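Local coordinates for aldehyde dehydrogenase (Burkholderia thailandensis, PDB 5J6B), which binds NADPH and, as a member of the aldehyde dehydrogenase family, probably oxidises aldehydes to carboxylic acids with NADP+ as hydride acceptor, at residues V31-T36 with D324-A329; L320-P325 with M368-L373. All blocks are in the same frame, centred on the assembly; numbering follows the deposited sequence.

Interactions 1 and 2 share Asp324 and Pro325, and their centres lie about 12 Å apart. The loop after helix 303-319 is thus held twice: its opening residues, Leu320 to Gly323, pack on strand 368-375, and the turn that begins at Asp324 meets the chain just beyond strand 29-32. Tyr35 joins the two contacts directly, because its CE1 lies 3.7 Å from Met368 SD and 4.0 Å from Gly323 C. The loop also closes on itself, Ala329 O packing 3.5 Å from Lys321 CB. The centres lie about 21 Å (interaction 1) and about 22 Å (interaction 2) from the centre of the chain.

Interaction 1: V31-T36 with D324-A329; sequences VTDKYT and DPKDPA
With CG trans to the backbone N (chi1 180°), Tyr35 turns its ring onto Asp324 and Pro325, while Asp33, rotated likewise, holds its carboxylate out to Lys326. The lysine chain runs extended and then bends at its last torsion (chi4 64°), which brings Lys326 NZ to Asp33 OD2 at 2.8 Å. In this salt bridge the ammonium takes the syn lone pair of OD2.

The other oxygen serves its own segment. Asp33 OD1 accepts from Tyr35 N at 2.7 Å and from Thr36 N at 3.1 Å, the latter arriving from above the carboxylate plane. Two N-H groups on one oxygen and an ammonium on the other fix the rotation of the carboxylate, a task suited to the short aspartate side chain.

Asp324 CA lies over one face of the Tyr35 ring, 3.7 Å from its centroid, in a CH-pi contact. The carboxylate plane is tilted 30° from the ring, with Asp324 CG 3.4 Å from Tyr35 CE2. Alongside, Pro325 CD meets Tyr35 CG at 3.6 Å.

Asp324 OD1 in turn accepts from Lys326 N at 3.0 Å and forms a long salt bridge with Lys326 NZ. The lysine therefore stands between two acids, and its charge probably offsets both. Proline suits the second position of the turn because its ring fixes phi near the required value. The Asx turns of Asp33 and Asp324, the latter within the type I beta turn Asp324-Asp327, are thus joined by a salt-bridge network and a tyrosine-proline contact.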
ATOM      1  N   VAL A  31      -4.814 -17.615 -43.499  1.00 21.46           N
ATOM      2  CA  VAL A  31      -5.688 -17.680 -42.330  1.00 21.56           C
ATOM      3  C   VAL A  31      -7.047 -18.155 -42.810  1.00 23.18           C
ATOM      4  O   VAL A  31      -7.633 -17.552 -43.717  1.00 26.14           O
ATOM      5  CB  VAL A  31      -5.802 -16.329 -41.610  1.00 21.14           C
ATOM      6  CG1 VAL A  31      -6.658 -16.476 -40.323  1.00 19.09           C
ATOM      7  CG2 VAL A  31      -4.422 -15.802 -41.276  1.00 25.12           C
ATOM      8  N   THR A  32      -7.532 -19.244 -42.224  1.00 20.89           N
ATOM      9  CA  THR A  32      -8.795 -19.839 -42.627  1.00 22.23           C
ATOM     10  C   THR A  32      -9.939 -19.336 -41.764  1.00 24.32           C
ATOM     11  O   THR A  32      -9.771 -19.025 -40.579  1.00 21.62           O
ATOM     12  CB  THR A  32      -8.751 -21.369 -42.547  1.00 26.33           C
ATOM     13  OG1 THR A  32      -8.468 -21.786 -41.198  1.00 21.87           O
ATOM     14  CG2 THR A  32      -7.703 -21.931 -43.508  1.00 26.38           C
ATOM     15  N   ASP A  33     -11.106 -19.235 -42.393  1.00 26.14           N
ATOM     16  CA  ASP A  33     -12.359 -19.212 -41.656  1.00 27.99           C
ATOM     17  C   ASP A  33     -12.536 -20.560 -40.970  1.00 20.94           C
ATOM     18  O   ASP A  33     -12.663 -21.591 -41.637  1.00 21.64           O
ATOM     19  CB  ASP A  33     -13.524 -18.927 -42.613  1.00 30.50           C
ATOM     20  CG  ASP A  33     -14.859 -18.788 -41.900  1.00 35.95           C
ATOM     21  OD1 ASP A  33     -15.214 -19.669 -41.080  1.00 21.44           O
ATOM     22  OD2 ASP A  33     -15.557 -17.782 -42.158  1.00 34.39           O
ATOM     23  N   LYS A  34     -12.555 -20.558 -39.637  1.00 28.58           N
ATOM     24  CA  LYS A  34     -12.581 -21.831 -38.926  1.00 22.24           C
ATOM     25  C   LYS A  34     -13.926 -22.546 -39.031  1.00 25.97           C
ATOM     26  O   LYS A  34     -14.019 -23.712 -38.642  1.00 25.51           O
ATOM     27  CB  LYS A  34     -12.184 -21.616 -37.458  1.00 19.07           C
ATOM     28  CG  LYS A  34     -10.771 -21.051 -37.286  1.00 18.61           C
ATOM     29  CD  LYS A  34      -9.693 -21.939 -37.940  1.00 19.68           C
ATOM     30  CE  LYS A  34      -8.297 -21.296 -37.860  1.00 18.74           C
ATOM     31  NZ  LYS A  34      -8.305 -19.857 -38.310  1.00 19.28           N
ATOM     32  N   TYR A  35     -14.960 -21.907 -39.573  1.00 22.78           N
ATOM     33  CA  TYR A  35     -16.203 -22.636 -39.793  1.00 21.60           C
ATOM     34  C   TYR A  35     -16.283 -23.231 -41.200  1.00 25.75           C
ATOM     35  O   TYR A  35     -16.642 -24.403 -41.370  1.00 23.81           O
ATOM     36  CB  TYR A  35     -17.402 -21.721 -39.524  1.00 21.58           C
ATOM     37  CG  TYR A  35     -18.731 -22.410 -39.734  1.00 24.47           C
ATOM     38  CD1 TYR A  35     -19.115 -23.474 -38.927  1.00 22.29           C
ATOM     39  CD2 TYR A  35     -19.601 -21.996 -40.737  1.00 23.18           C
ATOM     40  CE1 TYR A  35     -20.321 -24.107 -39.109  1.00 25.19           C
ATOM     41  CE2 TYR A  35     -20.819 -22.626 -40.938  1.00 23.95           C
ATOM     42  CZ  TYR A  35     -21.173 -23.681 -40.119  1.00 30.43           C
ATOM     43  OH  TYR A  35     -22.372 -24.320 -40.303  1.00 24.69           O
ATOM     44  N   THR A  36     -15.960 -22.441 -42.220  1.00 24.03           N
ATOM     45  CA  THR A  36     -16.057 -22.901 -43.597  1.00 24.12           C
ATOM     46  C   THR A  36     -14.811 -23.618 -44.091  1.00 24.34           C
ATOM     47  O   THR A  36     -14.871 -24.251 -45.149  1.00 25.32           O
ATOM     48  CB  THR A  36     -16.331 -21.727 -44.538  1.00 27.02           C
ATOM     49  OG1 THR A  36     -15.156 -20.911 -44.618  1.00 24.16           O
ATOM     50  CG2 THR A  36     -17.516 -20.891 -44.032  1.00 27.35           C
ATOM     51  N   ASP A 324     -23.203 -22.093 -37.379  1.00 22.25           N
ATOM     52  CA  ASP A 324     -22.337 -21.052 -37.922  1.00 21.81           C
ATOM     53  C   ASP A 324     -22.128 -19.968 -36.869  1.00 19.45           C
ATOM     54  O   ASP A 324     -23.110 -19.382 -36.395  1.00 19.12           O
ATOM     55  CB  ASP A 324     -22.964 -20.467 -39.195  1.00 21.18           C
ATOM     56  CG  ASP A 324     -21.988 -19.615 -40.014  1.00 22.42           C
ATOM     57  OD1 ASP A 324     -21.036 -19.062 -39.426  1.00 20.69           O
ATOM     58  OD2 ASP A 324     -22.187 -19.479 -41.252  1.00 22.18           O
ATOM     59  N   PRO A 325     -20.885 -19.681 -36.471  1.00 18.99           N
ATOM     60  CA  PRO A 325     -20.653 -18.607 -35.486  1.00 24.75           C
ATOM     61  C   PRO A 325     -21.051 -17.221 -35.984  1.00 18.06           C
ATOM     62  O   PRO A 325     -21.244 -16.314 -35.164  1.00 23.34           O
ATOM     63  CB  PRO A 325     -19.146 -18.699 -35.217  1.00 21.30           C
ATOM     64  CG  PRO A 325     -18.580 -19.289 -36.464  1.00 23.80           C
ATOM     65  CD  PRO A 325     -19.625 -20.262 -36.973  1.00 22.16           C
ATOM     66  N   LYS A 326     -21.204 -17.031 -37.288  1.00 20.45           N
ATOM     67  CA  LYS A 326     -21.733 -15.765 -37.784  1.00 18.90           C
ATOM     68  C   LYS A 326     -23.216 -15.599 -37.459  1.00 20.47           C
ATOM     69  O   LYS A 326     -23.718 -14.472 -37.466  1.00 23.23           O
ATOM     70  CB  LYS A 326     -21.499 -15.662 -39.291  1.00 19.83           C
ATOM     71  CG  LYS A 326     -20.028 -15.797 -39.671  1.00 20.41           C
ATOM     72  CD  LYS A 326     -19.850 -15.841 -41.193  1.00 24.24           C
ATOM     73  CE  LYS A 326     -18.419 -16.230 -41.556  1.00 30.63           C
ATOM     74  NZ  LYS A 326     -18.091 -17.620 -41.097  1.00 29.80           N
ATOM     75  N   ASP A 327     -23.920 -16.691 -37.184  1.00 19.01           N
ATOM     76  CA  ASP A 327     -25.328 -16.619 -36.816  1.00 19.02           C
ATOM     77  C   ASP A 327     -25.427 -16.202 -35.349  1.00 23.32           C
ATOM     78  O   ASP A 327     -24.886 -16.899 -34.485  1.00 18.53           O
ATOM     79  CB  ASP A 327     -25.989 -17.980 -37.068  1.00 22.39           C
ATOM     80  CG  ASP A 327     -27.478 -18.009 -36.725  1.00 29.61           C
ATOM     81  OD1 ASP A 327     -28.020 -17.010 -36.218  1.00 30.29           O
ATOM     82  OD2 ASP A 327     -28.115 -19.058 -36.963  1.00 29.40           O
ATOM     83  N   PRO A 328     -26.066 -15.068 -35.029  1.00 19.18           N
ATOM     84  CA  PRO A 328     -26.111 -14.622 -33.620  1.00 22.08           C
ATOM     85  C   PRO A 328     -26.818 -15.602 -32.709  1.00 19.38           C
ATOM     86  O   PRO A 328     -26.579 -15.585 -31.492  1.00 22.30           O
ATOM     87  CB  PRO A 328     -26.867 -13.284 -33.686  1.00 21.80           C
ATOM     88  CG  PRO A 328     -26.844 -12.878 -35.136  1.00 27.44           C
ATOM     89  CD  PRO A 328     -26.777 -14.147 -35.933  1.00 18.96           C
ATOM     90  N   ALA A 329     -27.663 -16.470 -33.262  1.00 17.59           N
ATOM     91  CA  ALA A 329     -28.304 -17.504 -32.467  1.00 26.34           C
ATOM     92  C   ALA A 329     -27.328 -18.593 -32.044  1.00 31.49           C
ATOM     93  O   ALA A 329     -27.612 -19.327 -31.089  1.00 31.02           O
ATOM     94  CB  ALA A 329     -29.465 -18.109 -33.255  1.00 24.54           C
TER

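Interaction 2: L320-P325 with M368-L373; sequences LKMGDP and MFEATL
In the mixed sheet that probably belongs to the catalytic domain of the aldehyde dehydrogenase fold, strand 368-375 is flanked by the loop that follows helix 303-319, with Met322 lying across Phe369 and Glu370. Leu320 to Gly323 and Met368 to Ala371 run nearly antiparallel (175°), yet they meet through side chains and a water rather than by direct strand pairing.

Met322 reaches across with its chain extended to the sulfur and bent only at the end. Its SD settles against the backbone, 3.6 Å from Phe369 C and 3.5 Å from Glu370 N, while CE turns to Glu370 CG at 3.8 Å. Methionine, long, unbranched and flexible, suits a reach across the Phe369-Glu370 peptide link. Met322 and Glu370 cross at about a right angle, and the polar end of Glu370 looks elsewhere, OE1 accepting from Lys363 N.

Met368 instead is bent at two torsions (chi2 -55°, chi3 -54°). It folds its methyl back over the loop, where Met368 CE meets Met322 CG at 3.5 Å, a tight fit for two carbons. The same CE lies 3.7 Å from Gly323 O. At the backbone angles of Gly323 a side chain would press on the carbonyl oxygen of Met322, which explains a glycine here.

Towards the start of the loop the side-chain contact is apolar: Leu320 CD1 rests on Ala371 CB at 3.9 Å, the small methyl suiting this buried spot. Tyr286 of helix 274-286 touches both residues. Beside this pair one water ties the two backbones, accepting from Ala371 N at 3.0 Å and donating to Leu320 O at 3.2 Å.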
ATOM      1  N   LEU A 320     -28.758 -25.604 -26.217  1.00 20.82           N
ATOM      2  CA  LEU A 320     -27.723 -24.743 -26.785  1.00 20.93           C
ATOM      3  C   LEU A 320     -27.603 -24.947 -28.298  1.00 23.30           C
ATOM      4  O   LEU A 320     -27.371 -26.065 -28.769  1.00 23.78           O
ATOM      5  CB  LEU A 320     -26.391 -25.016 -26.095  1.00 18.98           C
ATOM      6  CG  LEU A 320     -26.396 -24.714 -24.597  1.00 21.53           C
ATOM      7  CD1 LEU A 320     -25.037 -24.969 -24.020  1.00 23.46           C
ATOM      8  CD2 LEU A 320     -26.821 -23.277 -24.353  1.00 26.08           C
ATOM      9  N   LYS A 321     -27.729 -23.860 -29.057  1.00 20.91           N
ATOM     10  CA  LYS A 321     -27.706 -23.935 -30.519  1.00 18.72           C
ATOM     11  C   LYS A 321     -26.268 -24.041 -31.027  1.00 22.53           C
ATOM     12  O   LYS A 321     -25.409 -23.218 -30.684  1.00 25.58           O
ATOM     13  CB  LYS A 321     -28.395 -22.705 -31.111  1.00 29.90           C
ATOM     14  CG  LYS A 321     -28.484 -22.684 -32.630  1.00 31.08           C
ATOM     15  CD  LYS A 321     -29.674 -23.482 -33.130  1.00 34.79           C
ATOM     16  CE  LYS A 321     -29.832 -23.332 -34.640  1.00 35.36           C
ATOM     17  NZ  LYS A 321     -28.645 -23.872 -35.350  1.00 35.92           N
ATOM     18  N   MET A 322     -26.006 -25.065 -31.832  1.00 21.14           N
ATOM     19  CA  MET A 322     -24.724 -25.261 -32.495  1.00 20.29           C
ATOM     20  C   MET A 322     -24.852 -24.857 -33.963  1.00 22.30           C
ATOM     21  O   MET A 322     -25.879 -25.122 -34.593  1.00 23.27           O
ATOM     22  CB  MET A 322     -24.290 -26.724 -32.378  1.00 25.20           C
ATOM     23  CG  MET A 322     -22.910 -27.034 -32.918  1.00 28.28           C
ATOM     24  SD  MET A 322     -22.436 -28.783 -32.763  1.00 31.30           S
ATOM     25  CE  MET A 322     -23.737 -29.597 -33.684  1.00 39.68           C
ATOM     26  N   GLY A 323     -23.822 -24.215 -34.505  1.00 21.09           N
ATOM     27  CA  GLY A 323     -23.888 -23.883 -35.931  1.00 28.05           C
ATOM     28  C   GLY A 323     -22.875 -22.809 -36.311  1.00 20.20           C
ATOM     29  O   GLY A 323     -21.833 -22.662 -35.669  1.00 24.36           O
ATOM     30  N   ASP A 324     -23.203 -22.093 -37.379  1.00 22.25           N
ATOM     31  CA  ASP A 324     -22.337 -21.052 -37.922  1.00 21.81           C
ATOM     32  C   ASP A 324     -22.128 -19.968 -36.869  1.00 19.45           C
ATOM     33  O   ASP A 324     -23.110 -19.382 -36.395  1.00 19.12           O
ATOM     34  CB  ASP A 324     -22.964 -20.467 -39.195  1.00 21.18           C
ATOM     35  CG  ASP A 324     -21.988 -19.615 -40.014  1.00 22.42           C
ATOM     36  OD1 ASP A 324     -21.036 -19.062 -39.426  1.00 20.69           O
ATOM     37  OD2 ASP A 324     -22.187 -19.479 -41.252  1.00 22.18           O
ATOM     38  N   PRO A 325     -20.885 -19.681 -36.471  1.00 18.99           N
ATOM     39  CA  PRO A 325     -20.653 -18.607 -35.486  1.00 24.75           C
ATOM     40  C   PRO A 325     -21.051 -17.221 -35.984  1.00 18.06           C
ATOM     41  O   PRO A 325     -21.244 -16.314 -35.164  1.00 23.34           O
ATOM     42  CB  PRO A 325     -19.146 -18.699 -35.217  1.00 21.30           C
ATOM     43  CG  PRO A 325     -18.580 -19.289 -36.464  1.00 23.80           C
ATOM     44  CD  PRO A 325     -19.625 -20.262 -36.973  1.00 22.16           C
ATOM     45  N   MET A 368     -17.493 -29.684 -35.584  1.00 23.95           N
ATOM     46  CA  MET A 368     -18.719 -29.293 -34.888  1.00 24.61           C
ATOM     47  C   MET A 368     -19.002 -30.322 -33.796  1.00 25.83           C
ATOM     48  O   MET A 368     -19.534 -31.407 -34.063  1.00 22.71           O
ATOM     49  CB  MET A 368     -19.893 -29.174 -35.857  1.00 25.16           C
ATOM     50  CG  MET A 368     -19.691 -28.186 -37.013  1.00 22.68           C
ATOM     51  SD  MET A 368     -19.240 -26.511 -36.483  1.00 24.97           S
ATOM     52  CE  MET A 368     -20.552 -26.137 -35.320  1.00 20.74           C
ATOM     53  N   PHE A 369     -18.651 -29.964 -32.562  1.00 22.55           N
ATOM     54  CA  PHE A 369     -18.807 -30.800 -31.376  1.00 27.04           C
ATOM     55  C   PHE A 369     -19.969 -30.232 -30.565  1.00 24.17           C
ATOM     56  O   PHE A 369     -19.912 -29.077 -30.128  1.00 20.24           O
ATOM     57  CB  PHE A 369     -17.505 -30.805 -30.560  1.00 22.13           C
ATOM     58  CG  PHE A 369     -17.299 -32.031 -29.680  1.00 22.98           C
ATOM     59  CD1 PHE A 369     -16.123 -32.774 -29.778  1.00 27.64           C
ATOM     60  CD2 PHE A 369     -18.244 -32.412 -28.733  1.00 20.66           C
ATOM     61  CE1 PHE A 369     -15.901 -33.894 -28.972  1.00 23.76           C
ATOM     62  CE2 PHE A 369     -18.030 -33.532 -27.920  1.00 25.33           C
ATOM     63  CZ  PHE A 369     -16.855 -34.272 -28.039  1.00 21.32           C
ATOM     64  N   GLU A 370     -21.036 -31.022 -30.417  1.00 23.61           N
ATOM     65  CA  GLU A 370     -22.177 -30.636 -29.591  1.00 25.75           C
ATOM     66  C   GLU A 370     -21.750 -30.328 -28.161  1.00 23.08           C
ATOM     67  O   GLU A 370     -20.850 -30.969 -27.612  1.00 19.75           O
ATOM     68  CB  GLU A 370     -23.202 -31.767 -29.527  1.00 30.36           C
ATOM     69  CG  GLU A 370     -24.326 -31.696 -30.519  1.00 33.80           C
ATOM     70  CD  GLU A 370     -25.401 -32.731 -30.221  1.00 39.36           C
ATOM     71  OE1 GLU A 370     -25.061 -33.874 -29.825  1.00 35.08           O
ATOM     72  OE2 GLU A 370     -26.590 -32.390 -30.358  1.00 41.81           O
ATOM     73  N   ALA A 371     -22.430 -29.365 -27.536  1.00 18.82           N
ATOM     74  CA  ALA A 371     -22.327 -29.235 -26.084  1.00 18.17           C
ATOM     75  C   ALA A 371     -22.760 -30.552 -25.452  1.00 25.70           C
ATOM     76  O   ALA A 371     -23.862 -31.035 -25.709  1.00 19.38           O
ATOM     77  CB  ALA A 371     -23.193 -28.081 -25.578  1.00 19.26           C
ATOM     78  N   THR A 372     -21.884 -31.144 -24.635  1.00 19.72           N
ATOM     79  CA  THR A 372     -22.055 -32.520 -24.199  1.00 19.38           C
ATOM     80  C   THR A 372     -21.879 -32.599 -22.691  1.00 18.93           C
ATOM     81  O   THR A 372     -21.030 -31.908 -22.120  1.00 18.18           O
ATOM     82  CB  THR A 372     -21.054 -33.434 -24.903  1.00 20.02           C
ATOM     83  OG1 THR A 372     -21.246 -33.346 -26.327  1.00 23.57           O
ATOM     84  CG2 THR A 372     -21.230 -34.873 -24.459  1.00 23.87           C
ATOM     85  N   LEU A 373     -22.713 -33.419 -22.052  1.00 19.44           N
ATOM     86  CA  LEU A 373     -22.637 -33.651 -20.615  1.00 19.19           C
ATOM     87  C   LEU A 373     -22.523 -35.147 -20.363  1.00 25.11           C
ATOM     88  O   LEU A 373     -23.237 -35.941 -20.986  1.00 23.61           O
ATOM     89  CB  LEU A 373     -23.868 -33.084 -19.902  1.00 18.96           C
ATOM     90  CG  LEU A 373     -23.910 -33.167 -18.374  1.00 23.53           C
ATOM     91  CD1 LEU A 373     -22.885 -32.210 -17.784  1.00 19.10           C
ATOM     92  CD2 LEU A 373     -25.298 -32.834 -17.887  1.00 20.42           C
TER
HETATM   93  O   HOH W   1     -24.832 -28.092 -28.797  1.00 24.22           O